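Local coordinates for protein DnaJ homolog subfamily C member 27-A (Xenopus laevis, PDB 6JMG) that binds GTP with a magnesium ion as a Rab-family small GTPase that also carries a DnaJ domain, and possibly regulates MEK/ERK signalling, at residues A[70-75]-A[80-85]; A[113-118]-A[122-127]. One frame throughout, in Å; residues are numbered along the deposited sequence.

Contact 1: A[70-75]-A[80-85]; sequences FDMAGH and EVRNEF. With GTP (guanosine-5'-triphosphate), chain C.
Arg82 reaches from the short helix 79-82 to the backbone of residues 73-75, part of the switch II region of this Ras-like GTPase, where the end of strand 63-72 runs through the DxxG (G3) motif, Asp71 to Gly74, into the loop beside the GTP gamma-phosphate. Its NH1 gives a hydrogen bond to the carbonyl O of Ala73 over 3.0 Å, with an N-H...O angle of 157°. That oxygen lies at the edge of the guanidinium, near its plane, while the donor is tilted out of the carbonyl plane of Ala73. A second bond, from Arg82 NH1 to His75 O at 2.9 Å, is weak. One nitrogen thus spans two carbonyls of the loop. A bend about the CG-CD bond (chi3 -65°) turns the guanidinium toward them.

Met72 crosses the arginine chain at about a right angle, its CE lying 3.9 Å from Arg82 CD. Two residues back along the strand, CD2 of Phe70 comes 3.4 Å from Phe85 CD1. The two rings meet obliquely, planes inclined by 33° and centroids 5.4 Å apart.

In the second shell, Arg82 NH2 forms a salt bridge with Glu113 of helix 107-117, and Trp110 of that helix packs on both Met72 and Arg82. Ile51 touches Phe70, Met72 and Phe85 from strand 51-60. On the nucleotide side, Asp71 OD2 is hydrogen-bonded to Ser30 OG; Ser30 is a ligand of the magnesium ion. The loop gripped by Arg82 also faces the nucleotide: Gly74 N donates a hydrogen bond to O2G of GTP at 2.9 Å.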
loop_
_atom_site.group_PDB
_atom_site.type_symbol
_atom_site.label_atom_id
_atom_site.label_comp_id
_atom_site.label_asym_id
_atom_site.label_seq_id
_atom_site.Cartn_x
_atom_site.Cartn_y
_atom_site.Cartn_z
ATOM N N PHE A 70 -4.043 6.345 14.954
ATOM C CA PHE A 70 -4.203 7.743 14.563
ATOM C C PHE A 70 -5.423 7.764 13.659
ATOM O O PHE A 70 -5.320 7.603 12.440
ATOM C CB PHE A 70 -2.952 8.291 13.848
ATOM C CG PHE A 70 -1.729 8.294 14.711
ATOM C CD1 PHE A 70 -1.114 7.097 15.075
ATOM C CD2 PHE A 70 -1.192 9.487 15.173
ATOM C CE1 PHE A 70 0.017 7.092 15.885
ATOM C CE2 PHE A 70 -0.069 9.493 15.966
ATOM C CZ PHE A 70 0.536 8.292 16.328
ATOM N N ASP A 71 -6.579 7.975 14.269
ATOM C CA ASP A 71 -7.840 8.042 13.549
ATOM C C ASP A 71 -7.908 9.415 12.903
ATOM O O ASP A 71 -7.953 10.423 13.615
ATOM C CB ASP A 71 -8.985 7.790 14.526
ATOM C CG ASP A 71 -10.354 8.013 13.912
ATOM O OD1 ASP A 71 -10.490 7.980 12.677
ATOM O OD2 ASP A 71 -11.304 8.231 14.683
ATOM N N MET A 72 -7.866 9.466 11.562
ATOM C CA MET A 72 -7.739 10.749 10.874
ATOM C C MET A 72 -9.104 11.309 10.510
ATOM O O MET A 72 -10.058 10.572 10.255
ATOM C CB MET A 72 -6.897 10.643 9.586
ATOM C CG MET A 72 -5.504 9.966 9.702
ATOM S SD MET A 72 -4.385 10.208 8.269
ATOM C CE MET A 72 -5.365 9.743 6.926
ATOM N N ALA A 73 -9.165 12.634 10.433
ATOM C CA ALA A 73 -10.366 13.333 10.008
ATOM C C ALA A 73 -10.418 13.349 8.490
ATOM O O ALA A 73 -9.404 13.579 7.825
ATOM C CB ALA A 73 -10.356 14.751 10.565
ATOM N N GLY A 74 -11.594 13.088 7.933
ATOM C CA GLY A 74 -11.692 12.905 6.492
ATOM C C GLY A 74 -11.959 14.169 5.695
ATOM O O GLY A 74 -11.757 14.208 4.482
ATOM N N HIS A 75 -12.459 15.190 6.356
ATOM C CA HIS A 75 -12.727 16.447 5.687
ATOM C C HIS A 75 -11.434 17.031 5.110
ATOM O O HIS A 75 -10.383 16.980 5.758
ATOM C CB HIS A 75 -13.368 17.421 6.680
ATOM C CG HIS A 75 -13.945 18.635 6.036
ATOM N ND1 HIS A 75 -13.158 19.629 5.498
ATOM C CD2 HIS A 75 -15.226 19.006 5.816
ATOM C CE1 HIS A 75 -13.927 20.569 4.988
ATOM N NE2 HIS A 75 -15.187 20.217 5.169
ATOM N N GLU A 80 -3.697 19.538 6.040
ATOM C CA GLU A 80 -2.407 19.906 6.613
ATOM C C GLU A 80 -2.202 19.285 7.987
ATOM O O GLU A 80 -1.059 19.029 8.388
ATOM C CB GLU A 80 -2.287 21.424 6.694
ATOM C CG GLU A 80 -2.077 22.095 5.342
ATOM C CD GLU A 80 -3.384 22.529 4.683
ATOM O OE1 GLU A 80 -4.466 22.040 5.095
ATOM O OE2 GLU A 80 -3.330 23.372 3.759
ATOM N N VAL A 81 -3.289 19.045 8.723
ATOM C CA VAL A 81 -3.174 18.387 10.021
ATOM C C VAL A 81 -2.785 16.923 9.844
ATOM O O VAL A 81 -1.984 16.381 10.625
ATOM C CB VAL A 81 -4.476 18.545 10.826
ATOM C CG1 VAL A 81 -4.464 17.608 12.014
ATOM C CG2 VAL A 81 -4.665 20.001 11.283
ATOM N N ARG A 82 -3.345 16.258 8.820
ATOM C CA ARG A 82 -3.110 14.823 8.646
ATOM C C ARG A 82 -1.709 14.517 8.138
ATOM O O ARG A 82 -1.160 13.458 8.470
ATOM C CB ARG A 82 -4.079 14.220 7.625
ATOM C CG ARG A 82 -5.524 14.320 7.895
ATOM C CD ARG A 82 -6.283 13.532 6.831
ATOM N NE ARG A 82 -6.174 14.059 5.468
ATOM C CZ ARG A 82 -7.151 14.710 4.821
ATOM N NH1 ARG A 82 -8.327 14.931 5.405
ATOM N NH2 ARG A 82 -6.957 15.146 3.578
ATOM N N ASN A 83 -1.097 15.435 7.375
ATOM C CA ASN A 83 0.137 15.099 6.656
ATOM C C ASN A 83 1.243 14.589 7.575
ATOM O O ASN A 83 2.042 13.748 7.160
ATOM C CB ASN A 83 0.653 16.320 5.904
ATOM C CG ASN A 83 -0.150 16.618 4.674
ATOM O OD1 ASN A 83 -0.910 15.773 4.197
ATOM N ND2 ASN A 83 0.004 17.827 4.148
ATOM N N GLU A 84 1.290 15.042 8.834
ATOM C CA GLU A 84 2.354 14.594 9.721
ATOM C C GLU A 84 2.262 13.114 10.077
ATOM O O GLU A 84 3.256 12.549 10.554
ATOM C CB GLU A 84 2.354 15.406 11.021
ATOM C CG GLU A 84 3.371 16.549 11.052
ATOM C CD GLU A 84 4.823 16.081 11.151
ATOM O OE1 GLU A 84 5.615 16.539 10.315
ATOM O OE2 GLU A 84 5.192 15.295 12.058
ATOM N N PHE A 85 1.114 12.457 9.881
ATOM C CA PHE A 85 0.956 11.159 10.518
ATOM C C PHE A 85 0.985 9.981 9.555
ATOM O O PHE A 85 0.744 8.849 9.984
ATOM C CB PHE A 85 -0.313 11.152 11.363
ATOM C CG PHE A 85 -0.337 12.233 12.390
ATOM C CD1 PHE A 85 0.376 12.096 13.578
ATOM C CD2 PHE A 85 -1.038 13.406 12.159
ATOM C CE1 PHE A 85 0.352 13.097 14.522
ATOM C CE2 PHE A 85 -1.058 14.411 13.095
ATOM C CZ PHE A 85 -0.359 14.274 14.265
HETATM P PG GTP C . -14.939 11.970 10.130
HETATM O O1G GTP C . -14.183 11.720 11.417
HETATM O O2G GTP C . -14.043 11.864 8.922
HETATM O O3G GTP C . -15.557 13.356 10.175
HETATM O O3B GTP C . -16.087 10.862 9.857
HETATM P PB GTP C . -15.917 9.300 10.211
HETATM O O1B GTP C . -15.342 8.536 9.049
HETATM O O2B GTP C . -15.085 9.019 11.440
HETATM O O3A GTP C . -17.443 8.817 10.378
HETATM P PA GTP C . -18.057 8.362 11.789
HETATM O O1A GTP C . -17.388 7.128 12.343
HETATM O O2A GTP C . -18.002 9.471 12.798
HETATM O "O5'" GTP C . -19.560 8.100 11.325
HETATM C "C5'" GTP C . -20.264 9.111 10.645
HETATM C "C4'" GTP C . -21.751 8.862 10.871
HETATM O "O4'" GTP C . -22.087 7.661 10.231
HETATM C "C3'" GTP C . -22.141 8.671 12.316
HETATM O "O3'" GTP C . -23.414 9.234 12.398
HETATM C "C2'" GTP C . -22.297 7.183 12.521
HETATM O "O2'" GTP C . -23.344 6.814 13.389
HETATM C "C1'" GTP C . -22.679 6.741 11.142
HETATM N N9 GTP C . -22.184 5.395 10.852
HETATM C C8 GTP C . -20.889 4.950 10.948
HETATM N N7 GTP C . -20.857 3.652 10.540
HETATM C C5 GTP C . -22.109 3.277 10.190
HETATM C C6 GTP C . -22.627 2.085 9.711
HETATM O O6 GTP C . -21.906 1.104 9.545
HETATM N N1 GTP C . -23.968 2.003 9.403
HETATM C C2 GTP C . -24.794 3.087 9.580
HETATM N N2 GTP C . -26.082 2.965 9.289
HETATM N N3 GTP C . -24.277 4.278 10.060
HETATM C C4 GTP C . -22.956 4.367 10.366
#

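Contact 2: A[113-118]-A[122-127]; sequences EMKQEL and GNIDNI
Lys115 and Ile124 cross at about a right angle, the aliphatic part of the lysine lying across the isoleucine where helix 107-117 faces the loop that leads into strand 128-134. Two points define the crossing: Lys115 CE lies 3.7 Å from Ile124 CD1, and Lys115 CG lies 3.8 Å from Ile124 CG2. The lysine chain is extended beyond CG, which lets CG and CE touch the same residue. On the other side, CG1 of Ile124 sits between the backbone N and the carbonyl carbon (chi1 74°), and its two branches are spread along the lysine.

Met114 and Ile127 instead meet tip to tip, with Met114 CE 4.0 Å from Ile127 CD1. The methionine is extended throughout, its CG anti to the backbone N (chi1 -173°), and so carries its methyl away from the helix toward the loop. Leu118 CD1 approaches the same Ile127 CD1 at 4.2 Å and has a looser contact with Ile124 CG2 at 4.4 Å. At the turn, the CA atoms of Leu118 and Gly122 lie 5.0 Å apart, though Gly122 is poorly ordered.

The inner side of this packing belongs to the Ras-like core: Val92 of strand 91-97 touches both Met114 and Ile127, and Phe129 of strand 128-134 touches Met114 and Ile124. No hydrogen bond spans the two segments, so segment 113-118 is held against the loop by methyl and methylene groups, with the lysine contributing its methylenes rather than its charge.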
loop_
_atom_site.group_PDB
_atom_site.type_symbol
_atom_site.label_atom_id
_atom_site.label_comp_id
_atom_site.label_asym_id
_atom_site.label_seq_id
_atom_site.Cartn_x
_atom_site.Cartn_y
_atom_site.Cartn_z
ATOM N N GLU A 113 -2.526 11.044 -1.766
ATOM C CA GLU A 113 -2.148 11.955 -0.697
ATOM C C GLU A 113 -1.180 11.289 0.267
ATOM O O GLU A 113 -0.170 11.885 0.654
ATOM C CB GLU A 113 -3.398 12.436 0.025
ATOM C CG GLU A 113 -3.110 13.101 1.317
ATOM C CD GLU A 113 -4.331 13.728 1.885
ATOM O OE1 GLU A 113 -4.438 13.769 3.128
ATOM O OE2 GLU A 113 -5.187 14.160 1.082
ATOM N N MET A 114 -1.444 10.039 0.622
ATOM C CA MET A 114 -0.492 9.296 1.434
ATOM C C MET A 114 0.828 9.118 0.700
ATOM O O MET A 114 1.896 9.375 1.264
ATOM C CB MET A 114 -1.067 7.927 1.811
ATOM C CG MET A 114 -0.205 7.155 2.813
ATOM S SD MET A 114 -0.744 5.472 3.153
ATOM C CE MET A 114 0.110 5.204 4.689
ATOM N N LYS A 115 0.770 8.710 -0.576
ATOM C CA LYS A 115 1.999 8.420 -1.311
ATOM C C LYS A 115 2.924 9.625 -1.402
ATOM O O LYS A 115 4.149 9.450 -1.387
ATOM C CB LYS A 115 1.689 7.912 -2.716
ATOM C CG LYS A 115 1.810 6.415 -2.888
ATOM C CD LYS A 115 1.286 5.965 -4.259
ATOM C CE LYS A 115 1.031 4.459 -4.312
ATOM N NZ LYS A 115 0.126 4.071 -5.438
ATOM N N GLN A 116 2.394 10.853 -1.478
ATOM C CA GLN A 116 3.360 11.946 -1.502
ATOM C C GLN A 116 3.924 12.296 -0.135
ATOM O O GLN A 116 5.021 12.857 -0.065
ATOM C CB GLN A 116 2.866 13.214 -2.176
ATOM C CG GLN A 116 4.160 13.675 -2.888
ATOM C CD GLN A 116 4.107 14.952 -3.679
ATOM O OE1 GLN A 116 5.107 15.685 -3.751
ATOM N NE2 GLN A 116 2.971 15.221 -4.308
ATOM N N GLU A 117 3.200 12.036 0.947
ATOM C CA GLU A 117 3.776 12.366 2.240
ATOM C C GLU A 117 4.879 11.401 2.638
ATOM O O GLU A 117 5.541 11.629 3.658
ATOM C CB GLU A 117 2.694 12.391 3.312
ATOM C CG GLU A 117 2.732 13.652 4.134
ATOM C CD GLU A 117 2.814 14.900 3.277
ATOM O OE1 GLU A 117 3.799 15.652 3.446
ATOM O OE2 GLU A 117 1.889 15.130 2.451
ATOM N N LEU A 118 5.076 10.330 1.877
ATOM C CA LEU A 118 6.136 9.368 2.125
ATOM C C LEU A 118 7.349 9.572 1.224
ATOM O O LEU A 118 8.361 8.881 1.406
ATOM C CB LEU A 118 5.595 7.938 1.949
ATOM C CG LEU A 118 4.377 7.577 2.796
ATOM C CD1 LEU A 118 4.107 6.073 2.779
ATOM C CD2 LEU A 118 4.571 8.086 4.230
ATOM N N GLY A 122 9.114 5.978 -0.548
ATOM C CA GLY A 122 7.985 5.259 0.009
ATOM C C GLY A 122 7.396 4.135 -0.817
ATOM O O GLY A 122 7.081 4.291 -2.001
ATOM N N ASN A 123 7.218 2.995 -0.163
ATOM C CA ASN A 123 6.679 1.788 -0.775
ATOM C C ASN A 123 5.478 1.372 0.067
ATOM O O ASN A 123 5.637 0.728 1.110
ATOM C CB ASN A 123 7.731 0.681 -0.837
ATOM C CG ASN A 123 7.222 -0.570 -1.526
ATOM O OD1 ASN A 123 6.305 -0.513 -2.351
ATOM N ND2 ASN A 123 7.812 -1.713 -1.186
ATOM N N ILE A 124 4.273 1.694 -0.400
ATOM C CA ILE A 124 3.082 1.366 0.374
ATOM C C ILE A 124 2.884 -0.137 0.284
ATOM O O ILE A 124 1.916 -0.683 0.830
ATOM C CB ILE A 124 1.821 2.118 -0.110
ATOM C CG1 ILE A 124 1.316 1.541 -1.417
ATOM C CG2 ILE A 124 2.051 3.641 -0.251
ATOM C CD1 ILE A 124 -0.069 2.013 -1.758
ATOM N N ASP A 125 3.810 -0.826 -0.388
ATOM C CA ASP A 125 3.696 -2.272 -0.503
ATOM C C ASP A 125 4.129 -2.980 0.760
ATOM O O ASP A 125 3.796 -4.153 0.932
ATOM C CB ASP A 125 4.518 -2.803 -1.678
ATOM C CG ASP A 125 3.659 -3.204 -2.859
ATOM O OD1 ASP A 125 2.570 -2.615 -3.041
ATOM O OD2 ASP A 125 4.076 -4.117 -3.602
ATOM N N ASN A 126 4.852 -2.299 1.645
ATOM C CA ASN A 126 5.164 -2.850 2.953
ATOM C C ASN A 126 4.176 -2.392 4.019
ATOM O O ASN A 126 4.468 -2.473 5.217
ATOM C CB ASN A 126 6.592 -2.482 3.345
ATOM C CG ASN A 126 7.607 -3.059 2.401
ATOM O OD1 ASN A 126 7.374 -4.107 1.792
ATOM N ND2 ASN A 126 8.743 -2.385 2.267
ATOM N N ILE A 127 3.010 -1.927 3.598
ATOM C CA ILE A 127 1.953 -1.495 4.489
ATOM C C ILE A 127 0.733 -2.358 4.222
ATOM O O ILE A 127 0.366 -2.574 3.063
ATOM C CB ILE A 127 1.630 -0.009 4.281
ATOM C CG1 ILE A 127 2.897 0.813 4.491
ATOM C CG2 ILE A 127 0.525 0.420 5.242
ATOM C CD1 ILE A 127 2.743 2.291 4.149
#

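How the contacts relate
Contacts 1 and 2 follow one another along the chain, residues 70-85 closing before 113-127 opens, and their centres lie about 15 Å apart within the Ras-family domain. Contact 1 joins the end of strand 63-72 to helix 79-82; contact 2 joins the C-terminal part of helix 107-117 to the loop before strand 128-134, a parallel strand of the same mixed sheet. They touch directly: the Arg82-Glu113 salt bridge (NH2 to OE1 2.9 Å) is the join, and Asn83 O packs on Glu117 CG. Helix 107-117 therefore links the GTP-facing loop of contact 1 to the hydrophobic packing of contact 2, farther from the nucleotide.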